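Local coordinates for chorismate synthase (Aquifex aeolicus, PDB 1Q1L), which probably catalyses the last step of chorismate biosynthesis, eliminating phosphate from 5-enolpyruvylshikimate-3-phosphate with the help of reduced FMN, at residues L6-A14 against T23-A31; C152-I163 against E364-L375. One frame throughout, in Å; residues are numbered along the deposited sequence.

Contact 1: L6-A14 against T23-A31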
loop_
_atom_site.group_PDB
_atom_site.type_symbol
_atom_site.label_atom_id
_atom_site.label_comp_id
_atom_site.label_asym_id
_atom_site.label_seq_id
_atom_site.Cartn_x
_atom_site.Cartn_y
_atom_site.Cartn_z
ATOM N N LEU A 6 -4.556 6.221 -0.183
ATOM C CA LEU A 6 -3.885 7.353 -0.812
ATOM C C LEU A 6 -2.632 6.903 -1.561
ATOM O O LEU A 6 -2.063 5.858 -1.254
ATOM C CB LEU A 6 -3.519 8.389 0.255
ATOM C CG LEU A 6 -4.636 9.320 0.735
ATOM C CD1 LEU A 6 -5.972 8.601 0.761
ATOM C CD2 LEU A 6 -4.279 9.851 2.112
ATOM N N ARG A 7 -2.208 7.699 -2.540
ATOM C CA ARG A 7 -1.029 7.369 -3.336
ATOM C C ARG A 7 0.253 8.004 -2.793
ATOM O O ARG A 7 1.327 7.405 -2.869
ATOM C CB ARG A 7 -1.218 7.832 -4.788
ATOM C CG ARG A 7 -2.517 7.410 -5.473
ATOM C CD ARG A 7 -2.543 5.940 -5.858
ATOM N NE ARG A 7 -2.929 5.077 -4.745
ATOM C CZ ARG A 7 -3.076 3.759 -4.837
ATOM N NH1 ARG A 7 -2.868 3.147 -5.997
ATOM N NH2 ARG A 7 -3.435 3.055 -3.772
ATOM N N TYR A 8 0.137 9.212 -2.248
ATOM C CA TYR A 8 1.295 9.938 -1.737
ATOM C C TYR A 8 1.276 10.196 -0.229
ATOM O O TYR A 8 2.236 9.868 0.473
ATOM C CB TYR A 8 1.416 11.272 -2.471
ATOM C CG TYR A 8 2.717 11.996 -2.227
ATOM C CD1 TYR A 8 3.821 11.785 -3.056
ATOM C CD2 TYR A 8 2.846 12.899 -1.171
ATOM C CE1 TYR A 8 5.021 12.461 -2.841
ATOM C CE2 TYR A 8 4.038 13.578 -0.945
ATOM C CZ TYR A 8 5.121 13.358 -1.784
ATOM O OH TYR A 8 6.294 14.046 -1.569
ATOM N N LEU A 9 0.201 10.809 0.262
ATOM C CA LEU A 9 0.080 11.103 1.684
ATOM C C LEU A 9 -0.264 9.838 2.446
ATOM O O LEU A 9 -0.721 8.854 1.860
ATOM C CB LEU A 9 -1.018 12.136 1.938
ATOM C CG LEU A 9 -0.819 13.556 1.414
ATOM C CD1 LEU A 9 -2.090 14.343 1.670
ATOM C CD2 LEU A 9 0.386 14.206 2.090
ATOM N N ARG A 10 -0.040 9.870 3.755
ATOM C CA ARG A 10 -0.339 8.730 4.612
ATOM C C ARG A 10 -0.804 9.313 5.934
ATOM O O ARG A 10 -0.266 10.319 6.401
ATOM C CB ARG A 10 0.914 7.888 4.891
ATOM C CG ARG A 10 1.881 7.739 3.736
ATOM C CD ARG A 10 3.257 7.296 4.242
ATOM N NE ARG A 10 3.286 5.890 4.627
ATOM C CZ ARG A 10 4.361 5.260 5.099
ATOM N NH1 ARG A 10 5.508 5.905 5.260
ATOM N NH2 ARG A 10 4.295 3.967 5.378
ATOM N N PHE A 11 -1.811 8.700 6.532
ATOM C CA PHE A 11 -2.263 9.170 7.818
ATOM C C PHE A 11 -3.046 8.092 8.527
ATOM O O PHE A 11 -3.581 7.181 7.901
ATOM C CB PHE A 11 -3.075 10.479 7.673
ATOM C CG PHE A 11 -4.517 10.294 7.261
ATOM C CD1 PHE A 11 -5.496 10.024 8.208
ATOM C CD2 PHE A 11 -4.899 10.441 5.931
ATOM C CE1 PHE A 11 -6.841 9.905 7.841
ATOM C CE2 PHE A 11 -6.239 10.324 5.549
ATOM C CZ PHE A 11 -7.213 10.057 6.507
ATOM N N LEU A 12 -3.054 8.170 9.849
ATOM C CA LEU A 12 -3.797 7.235 10.670
ATOM C C LEU A 12 -4.440 8.060 11.759
ATOM O O LEU A 12 -3.881 9.076 12.172
ATOM C CB LEU A 12 -2.875 6.196 11.307
ATOM C CG LEU A 12 -2.305 5.121 10.388
ATOM C CD1 LEU A 12 -1.316 4.262 11.175
ATOM C CD2 LEU A 12 -3.449 4.270 9.819
ATOM N N THR A 13 -5.626 7.648 12.193
ATOM C CA THR A 13 -6.320 8.338 13.274
ATOM C C THR A 13 -6.662 7.268 14.300
ATOM O O THR A 13 -6.696 6.079 13.973
ATOM C CB THR A 13 -7.638 9.002 12.811
ATOM O OG1 THR A 13 -8.589 7.989 12.462
ATOM C CG2 THR A 13 -7.395 9.903 11.615
ATOM N N ALA A 14 -6.918 7.694 15.533
ATOM C CA ALA A 14 -7.253 6.768 16.608
ATOM C C ALA A 14 -7.960 7.509 17.730
ATOM O O ALA A 14 -7.921 8.738 17.790
ATOM C CB ALA A 14 -5.984 6.111 17.149
ATOM N N THR A 23 -6.280 10.904 18.305
ATOM C CA THR A 23 -4.920 11.111 17.833
ATOM C C THR A 23 -4.825 10.875 16.332
ATOM O O THR A 23 -5.483 9.992 15.788
ATOM C CB THR A 23 -3.931 10.163 18.546
ATOM O OG1 THR A 23 -4.114 10.265 19.961
ATOM C CG2 THR A 23 -2.486 10.542 18.220
ATOM N N ALA A 24 -3.999 11.672 15.666
ATOM C CA ALA A 24 -3.806 11.534 14.233
ATOM C C ALA A 24 -2.370 11.836 13.879
ATOM O O ALA A 24 -1.742 12.702 14.488
ATOM C CB ALA A 24 -4.724 12.490 13.475
ATOM N N ILE A 25 -1.852 11.095 12.907
ATOM C CA ILE A 25 -0.507 11.309 12.409
ATOM C C ILE A 25 -0.641 11.382 10.899
ATOM O O ILE A 25 -1.164 10.461 10.267
ATOM C CB ILE A 25 0.465 10.157 12.779
ATOM C CG1 ILE A 25 0.657 10.098 14.300
ATOM C CG2 ILE A 25 1.810 10.393 12.099
ATOM C CD1 ILE A 25 1.603 9.003 14.787
ATOM N N LEU A 26 -0.180 12.494 10.339
ATOM C CA LEU A 26 -0.222 12.756 8.908
ATOM C C LEU A 26 1.205 12.865 8.397
ATOM O O LEU A 26 2.002 13.621 8.942
ATOM C CB LEU A 26 -0.945 14.081 8.632
ATOM C CG LEU A 26 -0.821 14.607 7.197
ATOM C CD1 LEU A 26 -1.418 13.593 6.233
ATOM C CD2 LEU A 26 -1.524 15.946 7.065
ATOM N N GLU A 27 1.519 12.125 7.340
ATOM C CA GLU A 27 2.860 12.156 6.781
ATOM C C GLU A 27 2.846 12.452 5.288
ATOM O O GLU A 27 2.002 11.941 4.556
ATOM C CB GLU A 27 3.552 10.812 7.015
ATOM C CG GLU A 27 4.998 10.790 6.566
ATOM C CD GLU A 27 5.626 9.414 6.684
ATOM O OE1 GLU A 27 5.362 8.563 5.811
ATOM O OE2 GLU A 27 6.378 9.181 7.655
ATOM N N GLY A 28 3.786 13.271 4.834
ATOM C CA GLY A 28 3.858 13.577 3.418
ATOM C C GLY A 28 3.700 15.033 3.035
ATOM O O GLY A 28 4.016 15.400 1.899
ATOM N N ILE A 29 3.198 15.867 3.946
ATOM C CA ILE A 29 3.057 17.291 3.626
ATOM C C ILE A 29 4.466 17.864 3.526
ATOM O O ILE A 29 5.280 17.662 4.417
ATOM C CB ILE A 29 2.272 18.053 4.709
ATOM C CG1 ILE A 29 0.858 17.473 4.831
ATOM C CG2 ILE A 29 2.178 19.530 4.334
ATOM C CD1 ILE A 29 -0.039 17.777 3.646
ATOM N N PRO A 30 4.775 18.577 2.434
ATOM C CA PRO A 30 6.120 19.143 2.280
ATOM C C PRO A 30 6.546 20.067 3.408
ATOM O O PRO A 30 5.712 20.593 4.154
ATOM C CB PRO A 30 6.042 19.874 0.944
ATOM C CG PRO A 30 4.989 19.089 0.193
ATOM C CD PRO A 30 3.945 18.871 1.253
ATOM N N ALA A 31 7.857 20.256 3.513
ATOM C CA ALA A 31 8.449 21.126 4.521
ATOM C C ALA A 31 8.299 22.587 4.116
ATOM O O ALA A 31 8.199 22.904 2.930
ATOM C CB ALA A 31 9.937 20.800 4.683
#
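R10 and E27, a hydrogen-bonded pair of an antiparallel beta hairpin, run side by side off the same face of the sheet. The arginine chain bends at chi3 (75°), which brings NH1 round to OE1 of E27 at 2.7 Å. OE1 offers its syn lone pair, but the two flat groups are turned 50° apart and the oxygen sits 25° out of the guanidinium plane. NH2 of the same arginine makes a second salt bridge, to D249 of a third subunit. On the other face CD1 of L26 packs against CB of F11 at 3.8 Å, and CD2 of L9 meets CD1 of I29 at 3.9 Å. Beyond the paired strands, the O atom of G28 lies in the plane of the Y8 ring, 3.4 Å from CE2 at its edge. Strand 10-14 is an edge strand of its four-stranded sheet within the chain; strand 21-27 pairs on its far side with strand 80-85. Helix 142-157 backs the face carrying L9, T13 and L26, through C152, A144 and V151, while helix 356-379 meets Y8 and L9 at L376.

Contact 2: C152-I163 against E364-L375; sequences CKKFLSEFGIKI and EAMLAIVLADAL
This is a buried helix-helix packing, extended by the turn and strand that follow the first helix: the end of helix 142-157 crosses helix 356-379 at 53°, with 8.8 Å between the axes, and strand 162-170 then starts beside the same partner. Small residues, C152, A368 and A372, line the crossing. C152 sets its CB 3.8 Å from CB of A372, while its sulfur lies against CG1 of I369. L156 is a knob in the hole formed by A368, L371, A372 and L375; its CD1 branch rests on A368 and L371, its CD2 branch on A372 and L375.

The chain then reverses. G160, with positive phi, is the C-prime residue of a Schellman motif, and L156 O accepts from both F159 N and I161 N, which arrive from opposite faces of its carbonyl plane. This turn brings F159 and I161 round to L375. CD2 of L375 stands over one face of the F159 ring, 4.0 Å from its centroid, in a CH-pi contact, and CD1 of I161 meets the same methyl tip to tip. I163, the second residue of strand 162-170, runs antiparallel past E364, its CG2 3.9 Å from CB of E364, while its CD1 packs against L367 and, at 4.1 Å, CD1 of L371.

At the far end from L375, K153 is fully extended past CG (chi2 -171°), its CG passing over the methyl of A368 and its NZ reaching OE1 of E364 at 2.7 Å, on the anti lone pair. R46 also pairs with OE1, S165 bonds OE2, and E43 is a second partner of NZ. The interface is thus apolar along most of its length and ends in a network of alternating charges, which probably keeps both K153 and E364 ionised although the carboxylate is buried.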
loop_
_atom_site.group_PDB
_atom_site.type_symbol
_atom_site.label_atom_id
_atom_site.label_comp_id
_atom_site.label_asym_id
_atom_site.label_seq_id
_atom_site.Cartn_x
_atom_site.Cartn_y
_atom_site.Cartn_z
ATOM N N CYS A 152 -4.378 19.611 5.018
ATOM C CA CYS A 152 -4.392 19.460 3.571
ATOM C C CYS A 152 -4.976 20.690 2.889
ATOM O O CYS A 152 -4.520 21.085 1.817
ATOM C CB CYS A 152 -5.167 18.202 3.193
ATOM S SG CYS A 152 -4.371 16.710 3.831
ATOM N N LYS A 153 -5.978 21.303 3.512
ATOM C CA LYS A 153 -6.570 22.514 2.949
ATOM C C LYS A 153 -5.526 23.624 2.928
ATOM O O LYS A 153 -5.398 24.345 1.943
ATOM C CB LYS A 153 -7.762 22.990 3.777
ATOM C CG LYS A 153 -9.042 22.200 3.602
ATOM C CD LYS A 153 -10.187 22.921 4.305
ATOM C CE LYS A 153 -11.503 22.184 4.153
ATOM N NZ LYS A 153 -12.607 22.903 4.849
ATOM N N LYS A 154 -4.788 23.779 4.024
ATOM C CA LYS A 154 -3.760 24.815 4.076
ATOM C C LYS A 154 -2.776 24.581 2.936
ATOM O O LYS A 154 -2.389 25.509 2.223
ATOM C CB LYS A 154 -3.025 24.787 5.418
ATOM C CG LYS A 154 -2.008 25.916 5.571
ATOM C CD LYS A 154 -2.670 27.281 5.339
ATOM C CE LYS A 154 -1.643 28.409 5.280
ATOM N NZ LYS A 154 -0.901 28.561 6.562
ATOM N N PHE A 155 -2.376 23.328 2.762
ATOM C CA PHE A 155 -1.451 22.969 1.691
ATOM C C PHE A 155 -2.009 23.376 0.318
ATOM O O PHE A 155 -1.318 24.002 -0.486
ATOM C CB PHE A 155 -1.188 21.456 1.716
ATOM C CG PHE A 155 -0.418 20.959 0.524
ATOM C CD1 PHE A 155 0.919 21.307 0.342
ATOM C CD2 PHE A 155 -1.046 20.173 -0.441
ATOM C CE1 PHE A 155 1.618 20.882 -0.790
ATOM C CE2 PHE A 155 -0.359 19.743 -1.572
ATOM C CZ PHE A 155 0.978 20.099 -1.749
ATOM N N LEU A 156 -3.265 23.027 0.066
ATOM C CA LEU A 156 -3.922 23.326 -1.206
ATOM C C LEU A 156 -4.087 24.812 -1.492
ATOM O O LEU A 156 -4.002 25.246 -2.644
ATOM C CB LEU A 156 -5.304 22.676 -1.256
ATOM C CG LEU A 156 -5.385 21.162 -1.406
ATOM C CD1 LEU A 156 -6.841 20.725 -1.301
ATOM C CD2 LEU A 156 -4.790 20.744 -2.742
ATOM N N SER A 157 -4.347 25.587 -0.445
ATOM C CA SER A 157 -4.528 27.021 -0.605
ATOM C C SER A 157 -3.261 27.698 -1.111
ATOM O O SER A 157 -3.331 28.765 -1.719
ATOM C CB SER A 157 -4.969 27.652 0.721
ATOM O OG SER A 157 -4.008 27.437 1.734
ATOM N N GLU A 158 -2.104 27.087 -0.869
ATOM C CA GLU A 158 -0.840 27.663 -1.323
ATOM C C GLU A 158 -0.796 27.673 -2.844
ATOM O O GLU A 158 -0.001 28.401 -3.450
ATOM C CB GLU A 158 0.355 26.854 -0.801
ATOM C CG GLU A 158 0.518 26.840 0.710
ATOM C CD GLU A 158 0.802 28.214 1.290
ATOM O OE1 GLU A 158 1.627 28.952 0.708
ATOM O OE2 GLU A 158 0.211 28.551 2.334
ATOM N N PHE A 159 -1.636 26.850 -3.464
ATOM C CA PHE A 159 -1.678 26.787 -4.918
ATOM C C PHE A 159 -2.939 27.477 -5.424
ATOM O O PHE A 159 -3.278 27.379 -6.596
ATOM C CB PHE A 159 -1.661 25.335 -5.397
ATOM C CG PHE A 159 -0.522 24.530 -4.843
ATOM C CD1 PHE A 159 -0.635 23.900 -3.611
ATOM C CD2 PHE A 159 0.685 24.444 -5.533
ATOM C CE1 PHE A 159 0.440 23.195 -3.068
ATOM C CE2 PHE A 159 1.764 23.745 -5.003
ATOM C CZ PHE A 159 1.641 23.118 -3.765
ATOM N N GLY A 160 -3.632 28.170 -4.527
ATOM C CA GLY A 160 -4.847 28.866 -4.914
ATOM C C GLY A 160 -6.064 27.967 -5.006
ATOM O O GLY A 160 -7.126 28.398 -5.472
ATOM N N ILE A 161 -5.919 26.724 -4.552
ATOM C CA ILE A 161 -7.016 25.758 -4.589
ATOM C C ILE A 161 -7.911 25.944 -3.362
ATOM O O ILE A 161 -7.466 25.831 -2.220
ATOM C CB ILE A 161 -6.470 24.304 -4.675
ATOM C CG1 ILE A 161 -5.823 24.084 -6.054
ATOM C CG2 ILE A 161 -7.585 23.298 -4.424
ATOM C CD1 ILE A 161 -5.091 22.760 -6.213
ATOM N N LYS A 162 -9.179 26.246 -3.618
ATOM C CA LYS A 162 -10.194 26.484 -2.501
ATOM C C LYS A 162 -11.320 25.304 -2.432
ATOM O O LYS A 162 -11.902 24.848 -3.516
ATOM C CB LYS A 162 -10.940 28.017 -2.693
ATOM C CG LYS A 162 -9.762 29.417 -2.841
ATOM C CD LYS A 162 -10.613 30.995 -3.282
ATOM C CE LYS A 162 -9.409 32.331 -3.700
ATOM N NZ LYS A 162 -8.323 31.884 -4.950
ATOM N N ILE A 163 -11.603 24.854 -1.217
ATOM C CA ILE A 163 -12.584 23.817 -1.012
ATOM C C ILE A 163 -13.698 24.402 -0.158
ATOM O O ILE A 163 -13.442 25.161 0.774
ATOM C CB ILE A 163 -11.933 22.590 -0.346
ATOM C CG1 ILE A 163 -10.988 21.931 -1.367
ATOM C CG2 ILE A 163 -12.991 21.646 0.158
ATOM C CD1 ILE A 163 -10.398 20.625 -0.937
ATOM N N GLU A 364 -15.717 18.330 3.216
ATOM C CA GLU A 364 -14.699 19.245 2.724
ATOM C C GLU A 364 -13.327 18.686 3.088
ATOM O O GLU A 364 -12.397 18.719 2.291
ATOM C CB GLU A 364 -14.860 20.621 3.368
ATOM C CG GLU A 364 -16.108 21.386 2.982
ATOM C CD GLU A 364 -16.246 22.680 3.774
ATOM O OE1 GLU A 364 -15.222 23.145 4.331
ATOM O OE2 GLU A 364 -17.370 23.228 3.831
ATOM N N ALA A 365 -13.216 18.181 4.310
ATOM C CA ALA A 365 -11.964 17.605 4.791
ATOM C C ALA A 365 -11.530 16.417 3.930
ATOM O O ALA A 365 -10.367 16.309 3.556
ATOM C CB ALA A 365 -12.130 17.166 6.240
HETATM N N MSE A 366 -12.468 15.527 3.621
HETATM C CA MSE A 366 -12.159 14.347 2.811
HETATM C C MSE A 366 -11.720 14.724 1.397
HETATM O O MSE A 366 -10.773 14.146 0.852
HETATM C CB MSE A 366 -13.367 13.406 2.760
HETATM C CG MSE A 366 -13.752 12.823 4.118
HETATM SE SE MSE A 366 -12.232 12.082 5.099
HETATM C CE MSE A 366 -11.709 10.722 3.837
ATOM N N LEU A 367 -12.401 15.698 0.806
ATOM C CA LEU A 367 -12.054 16.154 -0.528
ATOM C C LEU A 367 -10.670 16.804 -0.537
ATOM O O LEU A 367 -9.915 16.640 -1.487
ATOM C CB LEU A 367 -13.088 17.154 -1.048
ATOM C CG LEU A 367 -12.760 17.671 -2.455
ATOM C CD1 LEU A 367 -12.690 16.482 -3.423
ATOM C CD2 LEU A 367 -13.827 18.674 -2.915
ATOM N N ALA A 368 -10.344 17.550 0.515
ATOM C CA ALA A 368 -9.046 18.208 0.596
ATOM C C ALA A 368 -7.922 17.170 0.708
ATOM O O ALA A 368 -6.831 17.359 0.172
ATOM C CB ALA A 368 -9.012 19.160 1.796
ATOM N N ILE A 369 -8.197 16.074 1.402
ATOM C CA ILE A 369 -7.200 15.020 1.564
ATOM C C ILE A 369 -6.934 14.331 0.227
ATOM O O ILE A 369 -5.783 14.115 -0.158
ATOM C CB ILE A 369 -7.669 13.986 2.605
ATOM C CG1 ILE A 369 -7.709 14.648 3.993
ATOM C CG2 ILE A 369 -6.707 12.781 2.638
ATOM C CD1 ILE A 369 -8.244 13.752 5.085
ATOM N N VAL A 370 -8.005 14.004 -0.486
ATOM C CA VAL A 370 -7.885 13.344 -1.779
ATOM C C VAL A 370 -7.155 14.231 -2.772
ATOM O O VAL A 370 -6.253 13.780 -3.485
ATOM C CB VAL A 370 -9.284 12.979 -2.351
ATOM C CG1 VAL A 370 -9.151 12.381 -3.752
ATOM C CG2 VAL A 370 -9.960 11.973 -1.439
ATOM N N LEU A 371 -7.529 15.507 -2.810
ATOM C CA LEU A 371 -6.911 16.426 -3.748
ATOM C C LEU A 371 -5.464 16.735 -3.417
ATOM O O LEU A 371 -4.637 16.832 -4.327
ATOM C CB LEU A 371 -7.724 17.717 -3.846
ATOM C CG LEU A 371 -9.140 17.512 -4.411
ATOM C CD1 LEU A 371 -9.809 18.863 -4.627
ATOM C CD2 LEU A 371 -9.066 16.762 -5.739
ATOM N N ALA A 372 -5.155 16.896 -2.132
ATOM C CA ALA A 372 -3.782 17.178 -1.722
ATOM C C ALA A 372 -2.933 15.974 -2.105
ATOM O O ALA A 372 -1.819 16.114 -2.613
ATOM C CB ALA A 372 -3.709 17.421 -0.204
ATOM N N ASP A 373 -3.472 14.786 -1.853
ATOM C CA ASP A 373 -2.786 13.545 -2.185
ATOM C C ASP A 373 -2.520 13.466 -3.695
ATOM O O ASP A 373 -1.394 13.198 -4.133
ATOM C CB ASP A 373 -3.642 12.354 -1.752
ATOM C CG ASP A 373 -2.966 11.024 -2.021
ATOM O OD1 ASP A 373 -1.863 10.810 -1.479
ATOM O OD2 ASP A 373 -3.533 10.197 -2.772
ATOM N N ALA A 374 -3.561 13.710 -4.484
ATOM C CA ALA A 374 -3.458 13.658 -5.942
ATOM C C ALA A 374 -2.537 14.738 -6.503
ATOM O O ALA A 374 -1.906 14.539 -7.534
ATOM C CB ALA A 374 -4.844 13.793 -6.566
ATOM N N LEU A 375 -2.472 15.887 -5.838
ATOM C CA LEU A 375 -1.615 16.954 -6.315
ATOM C C LEU A 375 -0.158 16.577 -6.045
ATOM O O LEU A 375 0.701 16.740 -6.908
ATOM C CB LEU A 375 -1.967 18.274 -5.630
ATOM C CG LEU A 375 -1.245 19.505 -6.191
ATOM C CD1 LEU A 375 -1.487 19.614 -7.688
ATOM C CD2 LEU A 375 -1.733 20.757 -5.475
#

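Overall arrangement
Contact 1 lies wholly earlier in the chain than contact 2, and their centres are 13 Å apart. The first belongs to the four-stranded antiparallel sheet; the second joins helix 142-157, which backs the hairpin, to helix 356-379, which meets the segment leading into it, and through I163 leads into the five-stranded sheet. The helix layer thus has a sheet on either flank, in keeping with the beta-alpha-beta sandwich described for this enzyme. The two contacts touch: OD1 of D373 probably accepts hydrogen bonds from the backbone N atoms of Y8 and L9, each at 2.7 Å, and P30 packs on the ring of F155. The N-terminal segment and the hairpin's exit are therefore tied to the helices.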